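Local structure of universal stress protein (Mycobacterium smegmatis, 5AHW) at residues 34-42 / 67-78; 95-104 / 129-138. The protein binds cyclic AMP and belongs to the universal stress protein family, whose nucleotide-binding members are thought to take part in stress signalling. All blocks are in the same frame, centred on the assembly; numbering follows the deposited sequence.

Interactions 1 and 2 lie on the two faces of one five-stranded parallel sheet and meet at the cyclic AMP. In interaction 1, strand 34-41 is backed by the helix of residues 67-78; in interaction 2, helix 95-104 and helix 129-136 pack together on the other face. Their centres are about 17 Å apart, yet they touch through the strand, where A38 CB lies 3.5 Å from L102 CD2 and A40 CB 3.7 Å from A98 CB. Both reach the nucleotide: A40 reads the adenine edge through its backbone, while P95, L99 and V129 line the base and ribose with apolar atoms.

Interaction 1. Residues 34-42 / 67-78; sequences KLIIATAYF and IYAILREANDRA. With CMP (adenosine-3',5'-cyclic-monophosphate), chain K.
With its CG1 beside the backbone N and its end bent back, I67 lays CG1 over one face of the Y41 ring, while Y41 takes the rarer rotamer with CG between its backbone N and carbonyl carbon (chi1 72°) to bring that ring to the isoleucine. This is a strand-on-helix layer of the alpha/beta universal stress protein fold: parallel strand 34-41 runs nearly antiparallel (155°) to helix segment 67-78, their axes 8.9 Å apart. The Y41-I67 pair is a CH-pi contact, with I67 CG1 3.8 Å from the ring centroid, and I67 CD1 packs against Y41 CB.

Alternate residues of the strand, L35, I37, T39 and Y41, turn their side chains to the helix. I37 drops CG2 onto A74 CB at 3.6 Å and passes it alongside L71 CD2, the two side chains pointing opposite ways, while its CD1 lies against the backbone carbonyl of A74, which the small alanine side chain lets it approach. Farther along, L35 CD2 meets A78 CB at 3.5 Å. T39 puts its methyl CG2 against I67 CG2; its OG1, flanked by the methyls I70 CG2 and L71 CD2, is a buried polar atom satisfied by a hydrogen bond to T11 O.

The opposite side of the strand faces the ligand. A38 and A40 point away from the helix, toward helix 95-105, and the A40 backbone grips the adenine of cyclic AMP with two bonds, both close to straight. CMP N6 gives a hydrogen bond to A40 O, and A40 N donates to CMP N1 at 2.9 Å with an N-H...N angle of 173°.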
loop_
_atom_site.group_PDB
_atom_site.type_symbol
_atom_site.label_atom_id
_atom_site.label_comp_id
_atom_site.label_asym_id
_atom_site.label_seq_id
_atom_site.Cartn_x
_atom_site.Cartn_y
_atom_site.Cartn_z
ATOM N N LYS B 34 9.814 -13.029 -3.350
ATOM C CA LYS B 34 8.862 -14.110 -3.331
ATOM C C LYS B 34 7.441 -13.499 -3.237
ATOM O O LYS B 34 7.183 -12.681 -2.355
ATOM C CB LYS B 34 9.148 -14.982 -2.120
ATOM C CG LYS B 34 8.255 -16.198 -1.988
ATOM C CD LYS B 34 8.823 -17.179 -0.955
ATOM C CE LYS B 34 7.780 -18.239 -0.578
ATOM N NZ LYS B 34 8.371 -19.502 -0.008
ATOM N N LEU B 35 6.556 -13.909 -4.140
ATOM C CA LEU B 35 5.155 -13.661 -3.996
ATOM C C LEU B 35 4.341 -14.880 -3.462
ATOM O O LEU B 35 4.433 -16.014 -3.995
ATOM C CB LEU B 35 4.588 -13.267 -5.311
ATOM C CG LEU B 35 3.118 -12.886 -5.304
ATOM C CD1 LEU B 35 2.888 -11.559 -4.651
ATOM C CD2 LEU B 35 2.625 -12.800 -6.747
ATOM N N ILE B 36 3.524 -14.616 -2.443
ATOM C CA ILE B 36 2.645 -15.621 -1.851
ATOM C C ILE B 36 1.211 -15.175 -2.154
ATOM O O ILE B 36 0.773 -14.108 -1.726
ATOM C CB ILE B 36 2.935 -15.783 -0.349
ATOM C CG1 ILE B 36 4.375 -16.274 -0.136
ATOM C CG2 ILE B 36 2.014 -16.827 0.284
ATOM C CD1 ILE B 36 4.836 -16.378 1.310
ATOM N N ILE B 37 0.505 -15.964 -2.950
ATOM C CA ILE B 37 -0.887 -15.678 -3.218
ATOM C C ILE B 37 -1.712 -16.499 -2.231
ATOM O O ILE B 37 -1.595 -17.737 -2.184
ATOM C CB ILE B 37 -1.261 -16.047 -4.677
ATOM C CG1 ILE B 37 -0.283 -15.408 -5.676
ATOM C CG2 ILE B 37 -2.719 -15.655 -4.991
ATOM C CD1 ILE B 37 -0.565 -15.709 -7.141
ATOM N N ALA B 38 -2.553 -15.827 -1.463
ATOM C CA ALA B 38 -3.396 -16.484 -0.473
ATOM C C ALA B 38 -4.897 -16.323 -0.747
ATOM O O ALA B 38 -5.360 -15.253 -1.147
ATOM C CB ALA B 38 -3.054 -15.968 0.925
ATOM N N THR B 39 -5.644 -17.397 -0.560
ATOM C CA THR B 39 -7.072 -17.361 -0.687
ATOM C C THR B 39 -7.649 -18.003 0.570
ATOM O O THR B 39 -7.392 -19.216 0.884
ATOM C CB THR B 39 -7.566 -18.135 -1.912
ATOM O OG1 THR B 39 -7.096 -17.499 -3.094
ATOM C CG2 THR B 39 -9.071 -18.176 -1.965
ATOM N N ALA B 40 -8.409 -17.204 1.306
ATOM C CA ALA B 40 -9.013 -17.706 2.546
ATOM C C ALA B 40 -10.354 -18.276 2.194
ATOM O O ALA B 40 -11.063 -17.704 1.373
ATOM C CB ALA B 40 -9.201 -16.590 3.557
ATOM N N TYR B 41 -10.730 -19.366 2.818
ATOM C CA TYR B 41 -12.067 -19.921 2.610
ATOM C C TYR B 41 -12.517 -20.781 3.841
ATOM O O TYR B 41 -11.689 -21.295 4.558
ATOM C CB TYR B 41 -12.089 -20.766 1.318
ATOM C CG TYR B 41 -11.358 -22.057 1.461
ATOM C CD1 TYR B 41 -9.988 -22.107 1.445
ATOM C CD2 TYR B 41 -12.041 -23.238 1.660
ATOM C CE1 TYR B 41 -9.307 -23.300 1.622
ATOM C CE2 TYR B 41 -11.372 -24.451 1.849
ATOM C CZ TYR B 41 -10.011 -24.480 1.818
ATOM O OH TYR B 41 -9.360 -25.693 1.979
ATOM N N PHE B 42 -13.833 -20.860 4.073
ATOM C CA PHE B 42 -14.474 -21.817 5.032
ATOM C C PHE B 42 -14.976 -23.038 4.216
ATOM O O PHE B 42 -15.923 -22.908 3.459
ATOM C CB PHE B 42 -15.701 -21.180 5.703
ATOM C CG PHE B 42 -15.520 -19.755 6.263
ATOM C CD1 PHE B 42 -14.765 -19.519 7.416
ATOM C CD2 PHE B 42 -16.252 -18.675 5.722
ATOM C CE1 PHE B 42 -14.706 -18.253 7.980
ATOM C CE2 PHE B 42 -16.170 -17.367 6.269
ATOM C CZ PHE B 42 -15.397 -17.166 7.406
ATOM N N ILE B 67 -11.298 -23.227 -5.027
ATOM C CA ILE B 67 -10.205 -22.485 -4.391
ATOM C C ILE B 67 -8.948 -22.671 -5.192
ATOM O O ILE B 67 -8.224 -21.722 -5.427
ATOM C CB ILE B 67 -9.941 -22.842 -2.906
ATOM C CG1 ILE B 67 -11.194 -22.663 -2.077
ATOM C CG2 ILE B 67 -8.859 -21.946 -2.292
ATOM C CD1 ILE B 67 -11.847 -21.314 -2.199
ATOM N N TYR B 68 -8.717 -23.859 -5.698
ATOM C CA TYR B 68 -7.506 -24.061 -6.521
ATOM C C TYR B 68 -7.672 -23.441 -7.915
ATOM O O TYR B 68 -6.706 -23.028 -8.532
ATOM C CB TYR B 68 -7.071 -25.529 -6.562
ATOM C CG TYR B 68 -6.450 -26.032 -5.227
ATOM C CD1 TYR B 68 -7.242 -26.169 -4.090
ATOM C CD2 TYR B 68 -5.103 -26.357 -5.117
ATOM C CE1 TYR B 68 -6.721 -26.585 -2.888
ATOM C CE2 TYR B 68 -4.573 -26.776 -3.913
ATOM C CZ TYR B 68 -5.382 -26.895 -2.787
ATOM O OH TYR B 68 -4.915 -27.364 -1.534
ATOM N N ALA B 69 -8.885 -23.340 -8.420
ATOM C CA ALA B 69 -9.070 -22.601 -9.687
ATOM C C ALA B 69 -8.672 -21.110 -9.527
ATOM O O ALA B 69 -7.936 -20.562 -10.320
ATOM C CB ALA B 69 -10.494 -22.745 -10.192
ATOM N N ILE B 70 -9.123 -20.504 -8.438
ATOM C CA ILE B 70 -8.727 -19.145 -8.037
ATOM C C ILE B 70 -7.215 -19.035 -7.905
ATOM O O ILE B 70 -6.617 -18.044 -8.364
ATOM C CB ILE B 70 -9.360 -18.752 -6.678
ATOM C CG1 ILE B 70 -10.844 -18.586 -6.872
ATOM C CG2 ILE B 70 -8.759 -17.477 -6.101
ATOM C CD1 ILE B 70 -11.681 -18.559 -5.588
ATOM N N LEU B 71 -6.574 -19.992 -7.241
ATOM C CA LEU B 71 -5.131 -19.858 -7.077
ATOM C C LEU B 71 -4.393 -19.989 -8.410
ATOM O O LEU B 71 -3.499 -19.215 -8.619
ATOM C CB LEU B 71 -4.562 -20.820 -6.012
ATOM C CG LEU B 71 -5.011 -20.310 -4.632
ATOM C CD1 LEU B 71 -4.930 -21.429 -3.615
ATOM C CD2 LEU B 71 -4.227 -19.086 -4.167
ATOM N N ARG B 72 -4.747 -20.935 -9.290
ATOM C CA ARG B 72 -4.045 -21.012 -10.581
ATOM C C ARG B 72 -4.253 -19.771 -11.459
ATOM O O ARG B 72 -3.314 -19.243 -12.047
ATOM C CB ARG B 72 -4.292 -22.319 -11.363
ATOM C CG ARG B 72 -5.736 -22.728 -11.560
ATOM C CD ARG B 72 -5.876 -24.035 -12.363
ATOM N NE ARG B 72 -7.100 -24.797 -12.005
ATOM C CZ ARG B 72 -7.215 -25.649 -10.975
ATOM N NH1 ARG B 72 -6.187 -25.908 -10.153
ATOM N NH2 ARG B 72 -8.376 -26.262 -10.764
ATOM N N GLU B 73 -5.467 -19.255 -11.549
ATOM C CA GLU B 73 -5.645 -18.030 -12.305
ATOM C C GLU B 73 -4.838 -16.897 -11.675
ATOM O O GLU B 73 -4.147 -16.179 -12.392
ATOM C CB GLU B 73 -7.110 -17.684 -12.477
ATOM C CG GLU B 73 -7.370 -16.375 -13.241
ATOM C CD GLU B 73 -7.018 -16.408 -14.741
ATOM O OE1 GLU B 73 -6.819 -17.507 -15.343
ATOM O OE2 GLU B 73 -6.959 -15.287 -15.324
ATOM N N ALA B 74 -4.864 -16.753 -10.353
ATOM C CA ALA B 74 -4.061 -15.697 -9.747
ATOM C C ALA B 74 -2.598 -15.857 -10.082
ATOM O O ALA B 74 -1.882 -14.876 -10.307
ATOM C CB ALA B 74 -4.246 -15.625 -8.242
ATOM N N ASN B 75 -2.153 -17.099 -10.082
ATOM C CA ASN B 75 -0.775 -17.427 -10.461
ATOM C C ASN B 75 -0.422 -16.978 -11.897
ATOM O O ASN B 75 0.595 -16.341 -12.129
ATOM C CB ASN B 75 -0.554 -18.945 -10.335
ATOM C CG ASN B 75 0.911 -19.325 -10.348
ATOM O OD1 ASN B 75 1.685 -18.849 -11.164
ATOM N ND2 ASN B 75 1.297 -20.226 -9.435
ATOM N N ASP B 76 -1.271 -17.344 -12.841
ATOM C CA ASP B 76 -1.126 -16.911 -14.216
ATOM C C ASP B 76 -1.082 -15.381 -14.300
ATOM O O ASP B 76 -0.265 -14.838 -15.021
ATOM C CB ASP B 76 -2.252 -17.473 -15.089
ATOM C CG ASP B 76 -2.145 -18.972 -15.272
ATOM O OD1 ASP B 76 -1.026 -19.511 -15.117
ATOM O OD2 ASP B 76 -3.175 -19.621 -15.591
ATOM N N ARG B 77 -1.915 -14.679 -13.536
ATOM C CA ARG B 77 -1.942 -13.217 -13.622
ATOM C C ARG B 77 -0.640 -12.673 -13.078
ATOM O O ARG B 77 -0.018 -11.827 -13.712
ATOM C CB ARG B 77 -3.106 -12.657 -12.839
ATOM C CG ARG B 77 -4.436 -12.946 -13.478
ATOM C CD ARG B 77 -4.629 -12.017 -14.642
ATOM N NE ARG B 77 -4.911 -10.720 -14.086
ATOM C CZ ARG B 77 -6.147 -10.255 -13.896
ATOM N NH1 ARG B 77 -7.191 -10.956 -14.226
ATOM N NH2 ARG B 77 -6.328 -9.048 -13.424
ATOM N N ALA B 78 -0.198 -13.185 -11.925
ATOM C CA ALA B 78 1.058 -12.725 -11.330
ATOM C C ALA B 78 2.277 -13.026 -12.193
ATOM O O ALA B 78 3.186 -12.221 -12.313
ATOM C CB ALA B 78 1.238 -13.313 -9.973
HETATM P P CMP K . -10.671 -6.718 -3.843
HETATM O O1P CMP K . -10.133 -5.865 -4.986
HETATM O O2P CMP K . -11.757 -7.571 -4.310
HETATM O "O5'" CMP K . -11.031 -5.908 -2.536
HETATM C "C5'" CMP K . -11.113 -6.453 -1.196
HETATM C "C4'" CMP K . -9.919 -7.351 -1.028
HETATM O "O4'" CMP K . -9.940 -8.119 0.162
HETATM C "C3'" CMP K . -9.777 -8.368 -2.097
HETATM O "O3'" CMP K . -9.485 -7.697 -3.314
HETATM C "C2'" CMP K . -8.701 -9.298 -1.517
HETATM O "O2'" CMP K . -7.369 -8.776 -1.616
HETATM C "C1'" CMP K . -9.144 -9.290 -0.044
HETATM N N9 CMP K . -9.968 -10.506 0.161
HETATM C C8 CMP K . -11.312 -10.584 0.199
HETATM N N7 CMP K . -11.716 -11.857 0.329
HETATM C C5 CMP K . -10.637 -12.602 0.393
HETATM C C6 CMP K . -10.339 -14.034 0.575
HETATM N N6 CMP K . -11.337 -14.897 0.705
HETATM N N1 CMP K . -9.059 -14.430 0.591
HETATM C C2 CMP K . -8.037 -13.578 0.458
HETATM N N3 CMP K . -8.227 -12.254 0.274
HETATM C C4 CMP K . -9.479 -11.728 0.244
#

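Interaction 2. Residues 95-104 / 129-138; sequences PVDALVELAD and VPANVARRSK. With CMP (adenosine-3',5'-cyclic-monophosphate), chain K; SO4 (sulfate ion), chain L.
Helices 95-104 and 129-136 run roughly parallel, their axes 9.4 Å apart and inclined at 36°, with V96 closest to V129 and V100 to S137 along the backbone. They form a helix pair on one face of the universal stress protein sheet, and V96 is a knob in the hole made by V129, N132, V133 and R136. Its chi1 of 176° sets CG1 anti to the backbone N, against R136 NH1, while CG2 rests on N132 CB at 3.7 Å. Toward the sheet, L99 CD1 joins V129 CG1 and V133 CG2 in an apolar seam that continues into the cyclic AMP site: V129 CG1 approaches CMP O4' to 3.4 Å, L99 CD1 touches CMP N3, and P95 CB lies by the purine.

Polar groups lie along the exposed side of the pair. D97 and R136 form only a long salt bridge, completed by a water that donates to D97 OD1 and accepts from R136 NH1. The R136 chain, extended from CG to NE, carries its guanidinium edge to a sulfate, probably from the crystallisation liquor; R135 NE binds the same ion through O2. R136 NE donates to SO4 O1 and R136 NH2 to SO4 O4, each at 2.8 Å. At the far end, a second water bridges D104 OD1 and K138 N, 3.0 Å from each.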
loop_
_atom_site.group_PDB
_atom_site.type_symbol
_atom_site.label_atom_id
_atom_site.label_comp_id
_atom_site.label_asym_id
_atom_site.label_seq_id
_atom_site.Cartn_x
_atom_site.Cartn_y
_atom_site.Cartn_z
ATOM N N PRO B 95 -11.078 -14.087 5.960
ATOM C CA PRO B 95 -10.056 -13.455 5.211
ATOM C C PRO B 95 -9.091 -12.635 6.067
ATOM O O PRO B 95 -7.854 -12.691 5.808
ATOM C CB PRO B 95 -10.821 -12.533 4.244
ATOM C CG PRO B 95 -12.199 -13.060 4.212
ATOM C CD PRO B 95 -12.429 -13.856 5.430
ATOM N N VAL B 96 -9.612 -11.823 6.998
ATOM C CA VAL B 96 -8.714 -10.919 7.718
ATOM C C VAL B 96 -7.630 -11.683 8.539
ATOM O O VAL B 96 -6.362 -11.433 8.464
ATOM C CB VAL B 96 -9.507 -9.936 8.621
ATOM C CG1 VAL B 96 -8.540 -9.074 9.416
ATOM C CG2 VAL B 96 -10.371 -9.049 7.753
ATOM N N ASP B 97 -8.152 -12.603 9.327
ATOM C CA ASP B 97 -7.349 -13.519 10.132
ATOM C C ASP B 97 -6.359 -14.248 9.226
ATOM O O ASP B 97 -5.179 -14.351 9.527
ATOM C CB ASP B 97 -8.265 -14.606 10.818
ATOM C CG ASP B 97 -9.152 -14.052 12.036
ATOM O OD1 ASP B 97 -8.927 -12.937 12.571
ATOM O OD2 ASP B 97 -10.050 -14.797 12.496
ATOM N N ALA B 98 -6.832 -14.822 8.129
ATOM C CA ALA B 98 -5.916 -15.635 7.346
ATOM C C ALA B 98 -4.765 -14.788 6.785
ATOM O O ALA B 98 -3.615 -15.211 6.847
ATOM C CB ALA B 98 -6.669 -16.353 6.219
ATOM N N LEU B 99 -5.045 -13.568 6.316
ATOM C CA LEU B 99 -4.006 -12.736 5.674
ATOM C C LEU B 99 -3.024 -12.178 6.712
ATOM O O LEU B 99 -1.801 -12.289 6.535
ATOM C CB LEU B 99 -4.591 -11.595 4.851
ATOM C CG LEU B 99 -5.358 -12.072 3.639
ATOM C CD1 LEU B 99 -6.218 -10.970 3.027
ATOM C CD2 LEU B 99 -4.416 -12.583 2.579
ATOM N N VAL B 100 -3.533 -11.681 7.832
ATOM C CA VAL B 100 -2.646 -11.160 8.888
ATOM C C VAL B 100 -1.816 -12.220 9.524
ATOM O O VAL B 100 -0.592 -12.072 9.716
ATOM C CB VAL B 100 -3.423 -10.398 9.931
ATOM C CG1 VAL B 100 -2.493 -9.902 11.001
ATOM C CG2 VAL B 100 -4.078 -9.187 9.241
ATOM N N GLU B 101 -2.434 -13.336 9.808
ATOM C CA GLU B 101 -1.627 -14.414 10.381
ATOM C C GLU B 101 -0.580 -14.947 9.425
ATOM O O GLU B 101 0.523 -15.269 9.852
ATOM C CB GLU B 101 -2.511 -15.552 10.887
ATOM C CG GLU B 101 -3.421 -15.084 12.014
ATOM C CD GLU B 101 -4.446 -16.116 12.476
ATOM O OE1 GLU B 101 -4.397 -17.322 12.054
ATOM O OE2 GLU B 101 -5.335 -15.650 13.256
ATOM N N LEU B 102 -0.929 -15.065 8.150
ATOM C CA LEU B 102 0.000 -15.612 7.179
ATOM C C LEU B 102 1.198 -14.703 7.093
ATOM O O LEU B 102 2.320 -15.115 7.020
ATOM C CB LEU B 102 -0.661 -15.801 5.806
ATOM C CG LEU B 102 0.239 -16.073 4.602
ATOM C CD1 LEU B 102 1.032 -17.364 4.827
ATOM C CD2 LEU B 102 -0.601 -16.207 3.372
ATOM N N ALA B 103 0.927 -13.434 7.141
ATOM C CA ALA B 103 1.954 -12.437 7.008
ATOM C C ALA B 103 2.952 -12.442 8.175
ATOM O O ALA B 103 4.187 -12.349 7.931
ATOM C CB ALA B 103 1.306 -11.077 6.830
ATOM N N ASP B 104 2.450 -12.559 9.414
ATOM C CA ASP B 104 3.295 -12.827 10.557
ATOM C C ASP B 104 4.131 -14.099 10.421
ATOM O O ASP B 104 5.334 -14.098 10.771
ATOM C CB ASP B 104 2.477 -12.978 11.837
ATOM C CG ASP B 104 1.984 -11.668 12.361
ATOM O OD1 ASP B 104 2.364 -10.625 11.802
ATOM O OD2 ASP B 104 1.213 -11.683 13.352
ATOM N N VAL B 129 -12.544 -6.270 4.710
ATOM C CA VAL B 129 -11.230 -6.884 4.625
ATOM C C VAL B 129 -10.071 -5.904 4.471
ATOM O O VAL B 129 -9.170 -5.939 5.242
ATOM C CB VAL B 129 -11.198 -7.932 3.517
ATOM C CG1 VAL B 129 -9.843 -8.636 3.527
ATOM C CG2 VAL B 129 -12.344 -8.923 3.737
ATOM N N PRO B 130 -10.139 -4.939 3.540
ATOM C CA PRO B 130 -8.988 -4.040 3.520
ATOM C C PRO B 130 -8.809 -3.177 4.763
ATOM O O PRO B 130 -7.687 -2.962 5.159
ATOM C CB PRO B 130 -9.245 -3.126 2.319
ATOM C CG PRO B 130 -10.584 -3.489 1.794
ATOM C CD PRO B 130 -10.899 -4.862 2.280
ATOM N N ALA B 131 -9.876 -2.579 5.300
ATOM C CA ALA B 131 -9.742 -1.738 6.456
ATOM C C ALA B 131 -9.242 -2.540 7.668
ATOM O O ALA B 131 -8.415 -2.051 8.446
ATOM C CB ALA B 131 -11.061 -1.131 6.777
ATOM N N ASN B 132 -9.752 -3.764 7.854
ATOM C CA ASN B 132 -9.409 -4.497 9.064
ATOM C C ASN B 132 -7.987 -5.026 8.914
ATOM O O ASN B 132 -7.233 -5.117 9.883
ATOM C CB ASN B 132 -10.371 -5.671 9.330
ATOM C CG ASN B 132 -11.800 -5.268 9.658
ATOM O OD1 ASN B 132 -12.213 -4.112 9.635
ATOM N ND2 ASN B 132 -12.564 -6.266 10.066
ATOM N N VAL B 133 -7.631 -5.432 7.716
ATOM C CA VAL B 133 -6.239 -5.792 7.452
ATOM C C VAL B 133 -5.272 -4.636 7.751
ATOM O O VAL B 133 -4.231 -4.808 8.407
ATOM C CB VAL B 133 -6.084 -6.277 5.990
ATOM C CG1 VAL B 133 -4.652 -6.371 5.569
ATOM C CG2 VAL B 133 -6.649 -7.659 5.831
ATOM N N ALA B 134 -5.649 -3.447 7.286
ATOM C CA ALA B 134 -4.803 -2.256 7.506
ATOM C C ALA B 134 -4.712 -2.027 8.987
ATOM O O ALA B 134 -3.628 -1.740 9.497
ATOM C CB ALA B 134 -5.408 -1.016 6.791
ATOM N N ARG B 135 -5.829 -2.170 9.733
ATOM C CA ARG B 135 -5.689 -1.845 11.121
ATOM C C ARG B 135 -4.895 -2.878 11.874
ATOM O O ARG B 135 -4.264 -2.548 12.883
ATOM C CB ARG B 135 -7.009 -1.585 11.832
ATOM C CG ARG B 135 -7.781 -0.313 11.426
ATOM C CD ARG B 135 -8.949 -0.063 12.353
ATOM N NE ARG B 135 -9.937 -1.018 11.954
ATOM C CZ ARG B 135 -10.862 -0.769 11.023
ATOM N NH1 ARG B 135 -11.036 0.454 10.538
ATOM N NH2 ARG B 135 -11.643 -1.711 10.632
ATOM N N ARG B 136 -4.916 -4.125 11.427
ATOM C CA ARG B 136 -4.362 -5.222 12.229
ATOM C C ARG B 136 -2.930 -5.612 11.835
ATOM O O ARG B 136 -2.234 -6.209 12.606
ATOM C CB ARG B 136 -5.293 -6.433 12.238
ATOM C CG ARG B 136 -6.628 -6.171 12.968
ATOM C CD ARG B 136 -7.516 -7.423 13.017
ATOM N NE ARG B 136 -8.912 -7.084 13.335
ATOM C CZ ARG B 136 -9.952 -7.838 13.087
ATOM N NH1 ARG B 136 -9.785 -9.040 12.590
ATOM N NH2 ARG B 136 -11.177 -7.438 13.450
ATOM N N SER B 137 -2.511 -5.251 10.649
ATOM C CA SER B 137 -1.211 -5.652 10.138
ATOM C C SER B 137 -0.063 -5.075 10.942
ATOM O O SER B 137 -0.126 -3.968 11.445
ATOM C CB SER B 137 -1.159 -5.243 8.663
ATOM O OG SER B 137 -0.007 -5.768 8.055
ATOM N N LYS B 138 1.010 -5.821 11.049
ATOM C CA LYS B 138 2.243 -5.322 11.636
ATOM C C LYS B 138 3.250 -5.134 10.519
ATOM O O LYS B 138 4.392 -5.026 10.808
ATOM C CB LYS B 138 2.835 -6.329 12.719
ATOM C CG LYS B 138 1.833 -6.629 13.896
ATOM C CD LYS B 138 2.390 -7.386 15.115
ATOM C CE LYS B 138 3.204 -8.631 14.751
ATOM N NZ LYS B 138 3.366 -9.602 15.913
HETATM P P CMP K . -10.671 -6.718 -3.843
HETATM O O1P CMP K . -10.133 -5.865 -4.986
HETATM O O2P CMP K . -11.757 -7.571 -4.310
HETATM O "O5'" CMP K . -11.031 -5.908 -2.536
HETATM C "C5'" CMP K . -11.113 -6.453 -1.196
HETATM C "C4'" CMP K . -9.919 -7.351 -1.028
HETATM O "O4'" CMP K . -9.940 -8.119 0.162
HETATM C "C3'" CMP K . -9.777 -8.368 -2.097
HETATM O "O3'" CMP K . -9.485 -7.697 -3.314
HETATM C "C2'" CMP K . -8.701 -9.298 -1.517
HETATM O "O2'" CMP K . -7.369 -8.776 -1.616
HETATM C "C1'" CMP K . -9.144 -9.290 -0.044
HETATM N N9 CMP K . -9.968 -10.506 0.161
HETATM C C8 CMP K . -11.312 -10.584 0.199
HETATM N N7 CMP K . -11.716 -11.857 0.329
HETATM C C5 CMP K . -10.637 -12.602 0.393
HETATM C C6 CMP K . -10.339 -14.034 0.575
HETATM N N6 CMP K . -11.337 -14.897 0.705
HETATM N N1 CMP K . -9.059 -14.430 0.591
HETATM C C2 CMP K . -8.037 -13.578 0.458
HETATM N N3 CMP K . -8.227 -12.254 0.274
HETATM C C4 CMP K . -9.479 -11.728 0.244
HETATM S S SO4 L . -10.512 -4.079 14.423
HETATM O O1 SO4 L . -9.361 -4.863 15.016
HETATM O O2 SO4 L . -10.187 -3.935 12.937
HETATM O O3 SO4 L . -10.542 -2.767 15.113
HETATM O O4 SO4 L . -11.730 -4.853 14.258
HETATM O O HOH W 1 -7.247 -10.969 12.594
HETATM O O HOH W 2 1.053 -8.624 9.911
#